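16S rRNA aminocarboxypropyltransferase (Vulcanisaeta distributa, PDB 5APG) binds S-adenosylmethionine and probably transfers its aminocarboxypropyl group to an N1-methylpseudouridine of 16S rRNA, completing a hypermodified base. Local coordinates at residues V116-Y121 with P140-I145; R92-I97 with L120-F125; T19-V24 with A29-S34; P52-D57 with G156-E161. All coordinates share one frame; numbering follows the deposited sequence.

Contact 1. Residues V116-Y121 with P140-I145; sequences VAAALY and PNFIII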
# COMPACT_ATOMS: atom_id res chain seq x y z
N VAL A 116 0.72 -3.04 2.60
CA VAL A 116 1.09 -2.94 4.00
C VAL A 116 2.54 -3.38 4.19
O VAL A 116 3.32 -2.70 4.84
CB VAL A 116 0.15 -3.79 4.89
CG1 VAL A 116 0.72 -3.94 6.31
CG2 VAL A 116 -1.25 -3.17 4.94
N ALA A 117 2.90 -4.51 3.60
CA ALA A 117 4.26 -5.03 3.73
C ALA A 117 5.29 -4.09 3.11
O ALA A 117 6.35 -3.86 3.69
CB ALA A 117 4.35 -6.40 3.10
N ALA A 118 4.99 -3.56 1.93
CA ALA A 118 5.87 -2.59 1.29
C ALA A 118 6.09 -1.36 2.17
O ALA A 118 7.23 -0.90 2.34
CB ALA A 118 5.32 -2.17 -0.07
N ALA A 119 5.01 -0.84 2.73
CA ALA A 119 5.09 0.33 3.60
C ALA A 119 5.97 0.03 4.81
O ALA A 119 6.85 0.82 5.17
CB ALA A 119 3.70 0.77 4.05
N LEU A 120 5.73 -1.12 5.44
CA LEU A 120 6.54 -1.56 6.58
C LEU A 120 8.02 -1.67 6.22
O LEU A 120 8.89 -1.17 6.94
CB LEU A 120 6.03 -2.91 7.09
CG LEU A 120 4.68 -2.92 7.81
CD1 LEU A 120 4.25 -4.35 8.13
CD2 LEU A 120 4.73 -2.07 9.06
N TYR A 121 8.30 -2.33 5.10
CA TYR A 121 9.68 -2.53 4.66
C TYR A 121 10.39 -1.18 4.46
O TYR A 121 11.49 -0.97 4.98
CB TYR A 121 9.71 -3.33 3.36
CG TYR A 121 11.08 -3.85 2.98
CD1 TYR A 121 12.03 -3.02 2.40
CD2 TYR A 121 11.42 -5.18 3.21
CE1 TYR A 121 13.28 -3.50 2.06
CE2 TYR A 121 12.68 -5.67 2.88
CZ TYR A 121 13.60 -4.82 2.30
OH TYR A 121 14.84 -5.30 1.96
N PRO A 140 6.30 -13.92 0.37
CA PRO A 140 7.73 -13.58 0.44
C PRO A 140 8.34 -13.23 -0.91
O PRO A 140 9.27 -12.42 -0.97
CB PRO A 140 8.35 -14.86 1.01
CG PRO A 140 7.26 -15.44 1.85
CD PRO A 140 6.00 -15.18 1.06
N ASN A 141 7.81 -13.81 -1.99
CA ASN A 141 8.30 -13.52 -3.33
C ASN A 141 8.13 -12.05 -3.73
O ASN A 141 8.81 -11.57 -4.63
CB ASN A 141 7.60 -14.41 -4.36
CG ASN A 141 8.34 -14.46 -5.69
OD1 ASN A 141 9.57 -14.56 -5.73
ND2 ASN A 141 7.60 -14.37 -6.79
N PHE A 142 7.21 -11.35 -3.07
CA PHE A 142 7.02 -9.92 -3.31
C PHE A 142 8.30 -9.14 -3.03
O PHE A 142 8.66 -8.24 -3.78
CB PHE A 142 5.89 -9.37 -2.44
CG PHE A 142 5.69 -7.89 -2.57
CD1 PHE A 142 5.13 -7.35 -3.72
CD2 PHE A 142 6.06 -7.04 -1.54
CE1 PHE A 142 4.94 -5.98 -3.84
CE2 PHE A 142 5.88 -5.67 -1.66
CZ PHE A 142 5.32 -5.14 -2.81
N ILE A 143 8.98 -9.50 -1.95
CA ILE A 143 10.25 -8.86 -1.63
C ILE A 143 11.35 -9.32 -2.58
O ILE A 143 12.15 -8.51 -3.05
CB ILE A 143 10.66 -9.14 -0.17
CG1 ILE A 143 9.71 -8.40 0.78
CG2 ILE A 143 12.10 -8.70 0.09
CD1 ILE A 143 10.01 -8.60 2.24
N ILE A 144 11.37 -10.62 -2.90
CA ILE A 144 12.36 -11.17 -3.83
C ILE A 144 12.36 -10.44 -5.18
O ILE A 144 13.40 -9.97 -5.64
CB ILE A 144 12.12 -12.67 -4.08
CG1 ILE A 144 12.30 -13.46 -2.78
CG2 ILE A 144 13.06 -13.20 -5.17
CD1 ILE A 144 13.72 -13.46 -2.25
N ILE A 145 11.19 -10.35 -5.81
CA ILE A 145 11.14 -9.77 -7.16
C ILE A 145 11.28 -8.25 -7.12
O ILE A 145 11.59 -7.64 -8.14
CB ILE A 145 9.83 -10.15 -7.89
CG1 ILE A 145 8.61 -9.52 -7.21
CG2 ILE A 145 9.68 -11.67 -7.96
CD1 ILE A 145 7.35 -9.63 -8.04
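Helices 112-122 and 141-153 come closest at A118 and I143, whose CA atoms lie 8.2 Å apart. Two apolar pairs bridge the gap, A118 with F142 and Y121 with I143. F142 sends its ring across to the alanine face of the first helix: with CG anti to the backbone N (chi1 177°), the ring arrives edge first, and the A118 methyl CB sits near the ring plane, 3.9 Å from CE2 and 4.0 Å from CZ. One turn further along the first helix, Y121 reaches the second. Its CG is likewise anti to the backbone N (chi1 -167°), which carries the ring out to I143. There I143 CD1 meets CD2 of Y121 at 3.8 Å, while CG2 of I143 brushes Y121 CE2 at 4.2 Å, the two side chains crossing obliquely. Helix 126-133 closes one flank, where L133 touches both A117 and I143. Another side of helix 112-122 lies on strand 66-70 of the SPOUT-fold sheet through V116 and A119. No hydrogen bond joins the two segments and every touching residue is buried, so cohesion here is apolar and depends on shape: an alanine small enough to admit a phenyl edge, and an isoleucine end fitted against a phenol ring.

Contact 2. Residues R92-I97 with L120-F125; sequences RLPLLI and LYIMGF. With EEM ([(3S)-3-amino-4-hydroxy-4-oxo-butyl]-[[(2S,3S,4R,5R)-5-(6-aminopurin-9-yl)-3,4-dihydroxy-oxolan-2-yl]methyl]-methyl-selanium), chain D.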
# COMPACT_ATOMS: atom_id res chain seq x y z
N ARG A 92 1.50 7.75 -1.62
CA ARG A 92 1.46 6.58 -2.48
C ARG A 92 2.68 5.73 -2.16
O ARG A 92 3.62 6.21 -1.54
CB ARG A 92 1.44 6.95 -3.97
CG ARG A 92 2.72 7.62 -4.49
CD ARG A 92 2.72 7.67 -6.02
NE ARG A 92 3.88 8.35 -6.60
CZ ARG A 92 5.04 7.76 -6.88
NH1 ARG A 92 5.22 6.47 -6.61
NH2 ARG A 92 6.03 8.46 -7.42
N LEU A 93 2.65 4.47 -2.57
CA LEU A 93 3.85 3.67 -2.48
C LEU A 93 4.73 3.96 -3.68
O LEU A 93 4.22 4.25 -4.76
CB LEU A 93 3.52 2.18 -2.41
CG LEU A 93 2.90 1.71 -1.10
CD1 LEU A 93 2.38 0.30 -1.28
CD2 LEU A 93 3.92 1.77 0.03
N PRO A 94 6.05 3.91 -3.49
CA PRO A 94 6.95 3.93 -4.64
C PRO A 94 6.67 2.72 -5.52
O PRO A 94 6.10 1.73 -5.05
CB PRO A 94 8.35 3.87 -4.01
CG PRO A 94 8.14 3.39 -2.63
CD PRO A 94 6.79 3.87 -2.21
N LEU A 95 7.08 2.80 -6.78
CA LEU A 95 6.69 1.82 -7.78
C LEU A 95 7.24 0.43 -7.48
O LEU A 95 8.46 0.24 -7.36
CB LEU A 95 7.16 2.27 -9.16
CG LEU A 95 6.64 1.40 -10.30
CD1 LEU A 95 5.13 1.54 -10.43
CD2 LEU A 95 7.33 1.75 -11.59
N LEU A 96 6.34 -0.54 -7.36
CA LEU A 96 6.70 -1.91 -7.06
C LEU A 96 5.92 -2.86 -7.96
O LEU A 96 4.90 -2.49 -8.54
CB LEU A 96 6.44 -2.23 -5.59
CG LEU A 96 7.34 -1.49 -4.60
CD1 LEU A 96 6.70 -1.42 -3.21
CD2 LEU A 96 8.71 -2.16 -4.52
N ILE A 97 6.42 -4.09 -8.07
CA ILE A 97 5.80 -5.09 -8.92
C ILE A 97 4.98 -6.06 -8.07
O ILE A 97 5.46 -6.57 -7.07
CB ILE A 97 6.88 -5.87 -9.71
CG1 ILE A 97 7.76 -4.91 -10.51
CG2 ILE A 97 6.24 -6.90 -10.62
CD1 ILE A 97 6.98 -4.01 -11.45
N LEU A 120 5.73 -1.12 5.44
CA LEU A 120 6.54 -1.56 6.58
C LEU A 120 8.02 -1.67 6.22
O LEU A 120 8.89 -1.17 6.94
CB LEU A 120 6.03 -2.91 7.09
CG LEU A 120 4.68 -2.92 7.81
CD1 LEU A 120 4.25 -4.35 8.13
CD2 LEU A 120 4.73 -2.07 9.06
N TYR A 121 8.30 -2.33 5.10
CA TYR A 121 9.68 -2.53 4.66
C TYR A 121 10.39 -1.18 4.46
O TYR A 121 11.49 -0.97 4.98
CB TYR A 121 9.71 -3.33 3.36
CG TYR A 121 11.08 -3.85 2.98
CD1 TYR A 121 12.03 -3.02 2.40
CD2 TYR A 121 11.42 -5.18 3.21
CE1 TYR A 121 13.28 -3.50 2.06
CE2 TYR A 121 12.68 -5.67 2.88
CZ TYR A 121 13.60 -4.82 2.30
OH TYR A 121 14.84 -5.30 1.96
N ILE A 122 9.75 -0.28 3.73
CA ILE A 122 10.33 1.02 3.41
C ILE A 122 10.61 1.82 4.68
O ILE A 122 11.61 2.55 4.76
CB ILE A 122 9.39 1.82 2.47
CG1 ILE A 122 9.41 1.20 1.07
CG2 ILE A 122 9.79 3.30 2.39
CD1 ILE A 122 8.16 1.48 0.27
N MSE A 123 9.76 1.66 5.69
CA MSE A 123 9.92 2.41 6.93
C MSE A 123 10.80 1.68 7.95
O MSE A 123 10.87 2.08 9.12
CB MSE A 123 8.55 2.73 7.52
CG MSE A 123 7.72 3.64 6.62
SE MSE A 123 6.07 4.27 7.46
CE MSE A 123 5.17 2.57 7.69
N GLY A 124 11.46 0.62 7.52
CA GLY A 124 12.44 -0.05 8.37
C GLY A 124 11.91 -1.21 9.19
O GLY A 124 12.64 -1.76 10.02
N PHE A 125 10.66 -1.59 8.97
CA PHE A 125 10.09 -2.74 9.66
C PHE A 125 10.16 -3.97 8.76
O PHE A 125 9.13 -4.55 8.41
CB PHE A 125 8.64 -2.46 10.08
CG PHE A 125 8.49 -1.25 10.96
CD1 PHE A 125 8.70 -1.32 12.32
CD2 PHE A 125 8.12 -0.03 10.41
CE1 PHE A 125 8.56 -0.20 13.13
CE2 PHE A 125 7.97 1.09 11.20
CZ PHE A 125 8.20 1.01 12.56
C2 EEM D . -0.55 3.17 -2.22
N3 EEM D . -1.37 2.32 -1.69
C4 EEM D . -1.60 1.16 -2.29
C1' EEM D . -3.18 -0.10 -0.78
C2' EEM D . -4.32 0.94 -0.87
C3' EEM D . -5.32 0.21 -1.50
C4' EEM D . -5.27 -1.07 -1.12
C5' EEM D . -5.55 -2.06 -2.19
O EEM D . -5.97 -7.14 -1.26
C EEM D . -7.03 -7.32 -1.79
OXT EEM D . -7.79 -8.19 -1.38
CA EEM D . -7.48 -6.44 -2.93
N EEM D . -8.68 -7.00 -3.48
CB EEM D . -7.71 -5.05 -2.33
CG EEM D . -7.83 -3.94 -3.35
SE EEM D . -7.47 -2.18 -2.52
CE EEM D . -7.86 -0.75 -3.76
O4' EEM D . -3.71 -1.25 -0.82
O3' EEM D . -6.65 0.87 -1.40
O2' EEM D . -4.68 1.12 0.51
N9 EEM D . -2.37 0.09 -2.01
C8 EEM D . -2.18 -0.77 -2.99
N7 EEM D . -1.34 -0.30 -3.89
C5 EEM D . -0.94 0.92 -3.48
N1 EEM D . 0.10 2.99 -3.35
C6 EEM D . -0.05 1.89 -4.02
N6 EEM D . 0.62 1.67 -5.24
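L93, which meets I122 through its methyl CD2, holds its other methyl, CD1, over one face of the adenine of EEM, the selenium analogue of S-adenosylmethionine. CD1 lies above the six-membered ring, 4.0 Å from both C5 and C6 of EEM. At the edge of the base, L93 N donates to EEM N1 over 3.0 Å at a nearly straight 167°, coming in tilted from the ring plane, and R92 CA flanks the same nitrogen close to that plane. With CG beside its own backbone N (chi1 -72°), L93 can serve the base with backbone and side chain together. The flat guanidinium of R92 turns back on the loop: NH1 gives a bent bond to L93 O, 3.1 Å long and 34° off the carbonyl plane, and also pairs with E161 in a salt bridge. Across the contact, P94 and I122 reach toward each other, ring carbon against methyl. P94 CG and I122 CD1 are only 3.5 Å apart, tighter than usual for two carbons, and the same methyl lies 4.3 Å from L93 CD2. Just beyond I122 the helix ends in a Schellman motif with G124 as C-prime: F125 N bonds L120 O at 2.7 Å, and G124 N bonds Y121 O at 3.0 Å. As in other SPOUT-fold enzymes, the cofactor lies against loops that follow the parallel strands. Loop 92-97, leaving strand 89-91, is wedged between the end of helix 112-122 on one hand and helices 141-153 and 160-165 on the other, where P94 touches Y153 and E161.

Contact 3. Residues T19-V24 with A29-S34; sequences TAIKLV and AQLVDS. With EEM ([(3S)-3-amino-4-hydroxy-4-oxo-butyl]-[[(2S,3S,4R,5R)-5-(6-aminopurin-9-yl)-3,4-dihydroxy-oxolan-2-yl]methyl]-methyl-selanium), chain D.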
# COMPACT_ATOMS: atom_id res chain seq x y z
N THR A 19 -7.43 -9.71 1.12
CA THR A 19 -6.20 -9.86 1.90
C THR A 19 -6.23 -9.03 3.18
O THR A 19 -5.51 -9.34 4.13
CB THR A 19 -4.94 -9.48 1.08
OG1 THR A 19 -4.92 -8.07 0.80
CG2 THR A 19 -4.89 -10.26 -0.23
N ALA A 20 -7.07 -8.00 3.22
CA ALA A 20 -7.20 -7.18 4.42
C ALA A 20 -7.88 -7.97 5.54
O ALA A 20 -7.48 -7.87 6.70
CB ALA A 20 -7.98 -5.90 4.12
N ILE A 21 -8.90 -8.74 5.18
CA ILE A 21 -9.59 -9.60 6.14
C ILE A 21 -8.60 -10.56 6.81
O ILE A 21 -8.67 -10.80 8.02
CB ILE A 21 -10.72 -10.40 5.46
CG1 ILE A 21 -11.88 -9.47 5.08
CG2 ILE A 21 -11.22 -11.51 6.37
CD1 ILE A 21 -12.50 -8.75 6.26
N LYS A 22 -7.66 -11.08 6.03
CA LYS A 22 -6.66 -12.00 6.56
C LYS A 22 -5.66 -11.29 7.48
O LYS A 22 -5.30 -11.84 8.52
CB LYS A 22 -5.91 -12.69 5.41
CG LYS A 22 -5.34 -14.04 5.80
CD LYS A 22 -4.83 -14.79 4.58
CE LYS A 22 -4.37 -16.18 4.96
NZ LYS A 22 -3.86 -16.95 3.78
N LEU A 23 -5.23 -10.09 7.11
CA LEU A 23 -4.42 -9.26 8.00
C LEU A 23 -5.07 -9.07 9.36
O LEU A 23 -4.43 -9.21 10.40
CB LEU A 23 -4.18 -7.87 7.38
CG LEU A 23 -3.05 -7.71 6.38
CD1 LEU A 23 -3.12 -6.32 5.75
CD2 LEU A 23 -1.72 -7.94 7.06
N VAL A 24 -6.36 -8.75 9.34
CA VAL A 24 -7.11 -8.47 10.56
C VAL A 24 -7.28 -9.75 11.37
O VAL A 24 -7.14 -9.74 12.60
CB VAL A 24 -8.49 -7.86 10.23
CG1 VAL A 24 -9.34 -7.73 11.49
CG2 VAL A 24 -8.31 -6.51 9.54
N ALA A 29 -3.55 -5.92 11.86
CA ALA A 29 -4.28 -4.67 11.69
C ALA A 29 -5.65 -4.80 12.32
O ALA A 29 -6.10 -5.91 12.62
CB ALA A 29 -4.40 -4.31 10.22
N GLN A 30 -6.31 -3.67 12.53
CA GLN A 30 -7.67 -3.71 13.05
C GLN A 30 -8.61 -2.94 12.13
O GLN A 30 -8.24 -1.91 11.57
CB GLN A 30 -7.71 -3.17 14.48
CG GLN A 30 -8.04 -1.70 14.63
CD GLN A 30 -8.28 -1.30 16.08
OE1 GLN A 30 -7.74 -1.92 17.00
NE2 GLN A 30 -9.09 -0.27 16.28
N LEU A 31 -9.81 -3.48 11.95
CA LEU A 31 -10.84 -2.79 11.17
C LEU A 31 -11.46 -1.66 11.99
O LEU A 31 -11.62 -1.78 13.20
CB LEU A 31 -11.93 -3.76 10.73
CG LEU A 31 -11.62 -4.76 9.61
CD1 LEU A 31 -12.88 -5.54 9.25
CD2 LEU A 31 -11.07 -4.04 8.39
N VAL A 32 -11.80 -0.57 11.31
CA VAL A 32 -12.55 0.51 11.92
C VAL A 32 -13.88 0.65 11.17
O VAL A 32 -14.00 0.17 10.05
CB VAL A 32 -11.78 1.84 11.90
CG1 VAL A 32 -10.42 1.66 12.57
CG2 VAL A 32 -11.59 2.34 10.46
N ASP A 33 -14.87 1.29 11.79
CA ASP A 33 -16.22 1.26 11.24
C ASP A 33 -16.47 2.38 10.23
O ASP A 33 -17.51 2.39 9.57
CB ASP A 33 -17.26 1.31 12.36
CG ASP A 33 -17.09 2.51 13.29
OD1 ASP A 33 -16.43 3.49 12.90
OD2 ASP A 33 -17.64 2.46 14.41
N SER A 34 -15.53 3.30 10.12
CA SER A 34 -15.67 4.42 9.19
C SER A 34 -14.33 5.07 8.88
O SER A 34 -13.34 4.84 9.59
CB SER A 34 -16.62 5.48 9.77
OG SER A 34 -16.02 6.11 10.89
C2 EEM D . -0.55 3.17 -2.22
N3 EEM D . -1.37 2.32 -1.69
C4 EEM D . -1.60 1.16 -2.29
C1' EEM D . -3.18 -0.10 -0.78
C2' EEM D . -4.32 0.94 -0.87
C3' EEM D . -5.32 0.21 -1.50
C4' EEM D . -5.27 -1.07 -1.12
C5' EEM D . -5.55 -2.06 -2.19
O EEM D . -5.97 -7.14 -1.26
C EEM D . -7.03 -7.32 -1.79
OXT EEM D . -7.79 -8.19 -1.38
CA EEM D . -7.48 -6.44 -2.93
N EEM D . -8.68 -7.00 -3.48
CB EEM D . -7.71 -5.05 -2.33
CG EEM D . -7.83 -3.94 -3.35
SE EEM D . -7.47 -2.18 -2.52
CE EEM D . -7.86 -0.75 -3.76
O4' EEM D . -3.71 -1.25 -0.82
O3' EEM D . -6.65 0.87 -1.40
O2' EEM D . -4.68 1.12 0.51
N9 EEM D . -2.37 0.09 -2.01
C8 EEM D . -2.18 -0.77 -2.99
N7 EEM D . -1.34 -0.30 -3.89
C5 EEM D . -0.94 0.92 -3.48
N1 EEM D . 0.10 2.99 -3.35
C6 EEM D . -0.05 1.89 -4.02
N6 EEM D . 0.62 1.67 -5.24
O HOH W 1 -7.27 -7.76 14.42
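A single water donates to both V24 O (2.7 Å) and A29 O (2.8 Å), bridging helix 19-25 to the residue that leads into strand 30-32. A29 O also receives a CA-H...O contact from V24 CA at 3.4 Å. Next along the contact, V24 CG2 packs on L31 CG at 3.7 Å, the two side chains crossing at about a right angle, and the end of I21 reaches L31 more loosely. The axes of helix segment 19-24 and strand 30-32 approach to 8.4 Å, their directions 118° apart; both belong to the beta-alpha-beta unit of strand 5-9, helix 19-25 and strand 30-32. At the other end of segment 19-24, T19 holds the carboxylate of EEM. T19 N donates to EEM OXT (2.9 Å, 166°), and T19 OG1 donates to EEM O at a very short 2.5 Å, a length to be read with caution. OG1 sits between the backbone N and the carbonyl carbon (chi1 68°), on the carboxylate's side, and is also hydrogen-bonded to I113 N. Replacing T19 with a valine would probably leave EEM O without its hydroxyl donor and I113 N without this partner. The chemistry is thus divided: apolar contacts and water join helix to strand, while N-H and hydroxyl donors bind the amino-acid part of S-adenosylmethionine, perhaps aided by the helix dipole.

Contact 4. Residues P52-D57 with G156-E161; sequences PLTPSD and GDLSPE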
# COMPACT_ATOMS: atom_id res chain seq x y z
N PRO A 52 5.35 10.00 -2.79
CA PRO A 52 5.72 8.64 -2.36
C PRO A 52 6.15 8.55 -0.90
O PRO A 52 6.78 9.46 -0.36
CB PRO A 52 6.89 8.29 -3.29
CG PRO A 52 7.53 9.61 -3.58
CD PRO A 52 6.42 10.63 -3.59
N LEU A 53 5.79 7.42 -0.29
CA LEU A 53 6.25 7.08 1.05
C LEU A 53 7.77 7.00 1.10
O LEU A 53 8.38 6.47 0.18
CB LEU A 53 5.64 5.75 1.49
CG LEU A 53 5.76 5.35 2.96
CD1 LEU A 53 4.73 6.09 3.80
CD2 LEU A 53 5.63 3.83 3.10
N THR A 54 8.37 7.51 2.17
CA THR A 54 9.82 7.46 2.35
C THR A 54 10.14 6.91 3.74
O THR A 54 9.27 6.89 4.61
CB THR A 54 10.46 8.86 2.17
OG1 THR A 54 9.86 9.79 3.07
CG2 THR A 54 10.30 9.35 0.73
N PRO A 55 11.39 6.45 3.96
CA PRO A 55 11.76 5.89 5.27
C PRO A 55 11.47 6.82 6.44
O PRO A 55 11.08 6.34 7.51
CB PRO A 55 13.27 5.66 5.13
CG PRO A 55 13.46 5.39 3.69
CD PRO A 55 12.47 6.28 2.97
N SER A 56 11.63 8.13 6.25
CA SER A 56 11.46 9.07 7.35
C SER A 56 10.00 9.18 7.81
O SER A 56 9.73 9.72 8.88
CB SER A 56 12.00 10.45 6.97
OG SER A 56 11.45 10.89 5.74
N ASP A 57 9.07 8.65 7.02
CA ASP A 57 7.67 8.57 7.44
C ASP A 57 7.47 7.59 8.60
O ASP A 57 6.39 7.56 9.22
CB ASP A 57 6.77 8.16 6.26
CG ASP A 57 6.70 9.23 5.18
OD1 ASP A 57 6.77 10.43 5.52
OD2 ASP A 57 6.58 8.88 3.99
N GLY A 156 15.83 5.71 0.96
CA GLY A 156 15.35 7.03 0.60
C GLY A 156 15.63 7.43 -0.84
O GLY A 156 15.50 8.60 -1.20
N ASP A 157 16.00 6.46 -1.67
CA ASP A 157 16.35 6.73 -3.06
C ASP A 157 15.25 6.28 -4.02
O ASP A 157 14.99 5.09 -4.16
CB ASP A 157 17.67 6.04 -3.40
CG ASP A 157 18.08 6.24 -4.85
OD1 ASP A 157 17.52 7.12 -5.54
OD2 ASP A 157 18.98 5.50 -5.30
N LEU A 158 14.61 7.25 -4.68
CA LEU A 158 13.46 6.97 -5.54
C LEU A 158 13.82 6.89 -7.03
O LEU A 158 12.94 6.78 -7.88
CB LEU A 158 12.39 8.04 -5.33
CG LEU A 158 11.67 7.95 -3.99
CD1 LEU A 158 11.26 9.33 -3.49
CD2 LEU A 158 10.45 7.04 -4.12
N SER A 159 15.11 6.91 -7.33
CA SER A 159 15.56 6.82 -8.72
C SER A 159 15.12 5.56 -9.50
O SER A 159 15.02 5.62 -10.72
CB SER A 159 17.10 6.94 -8.78
OG SER A 159 17.73 5.83 -8.18
N PRO A 160 14.85 4.42 -8.82
CA PRO A 160 14.36 3.29 -9.63
C PRO A 160 13.05 3.51 -10.40
O PRO A 160 12.84 2.82 -11.40
CB PRO A 160 14.13 2.19 -8.59
CG PRO A 160 15.04 2.50 -7.50
CD PRO A 160 15.20 3.99 -7.46
N GLU A 161 12.19 4.43 -9.95
CA GLU A 161 10.83 4.51 -10.49
C GLU A 161 10.75 4.76 -11.99
O GLU A 161 10.02 4.06 -12.70
CB GLU A 161 10.03 5.60 -9.77
CG GLU A 161 9.84 5.39 -8.29
CD GLU A 161 8.64 6.14 -7.77
OE1 GLU A 161 8.59 7.37 -7.93
OE2 GLU A 161 7.72 5.48 -7.24
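L158 points its CB at the 52-57 loop, and with CG anti to the carbonyl carbon (chi1 -71°) the chain runs on to fork at the CB-CG edge of the P52 ring. There CD1 rests 3.7 Å from P52 CG and, more distantly, 4.3 Å from T54 CG2. The other branch, CD2, lies 3.9 Å from P52 CB and equally far from CG, the two side chains meeting at a slant. Just before L158, helix 141-153 closes in a Schellman motif with G156 as C-prime at positive phi: G156 N bonds Y153 O, and D157 N bonds R152 O. P55 covers this turn, its CG 3.6 Å from G156 N and its CD 3.8 Å from G156 CA. An alanine in place of P55 would lack both ring carbons and would probably open a gap beside G156 and leave the N-CA bond of this residue, no longer locked in a ring, freer to turn. D157 then makes an Asx turn, its OD1 accepting from S159 N (3.0 Å) and S159 OG (2.9 Å) on the same face of the carboxylate. On the other side, D57 OD2 takes the N-H of T54 from above its carboxylate plane at 2.9 Å, drawing loop 52-57 into a tight turn ahead of helix 58-63.

From the N terminus, contact 3 comes first and closes a short loop within the beta-alpha-beta unit at one edge of the sheet. Contact 4 opens next, after strand 43-45, and is completed only at 156-161, so its long loop encloses the other two. Inside it, contact 2 runs from 92-97 to 120-125, and contact 1 begins on the stretch where contact 2 ends, the two sharing L120 and Y121 on helix 112-122. A probable backbone hydrogen bond between R92 and L53 ties contact 2 to contact 4. V116 on L23 joins contact 1 to contact 3, and EEM touches contacts 2 and 3, joining helix 19-25 to the loop after strand 89-91.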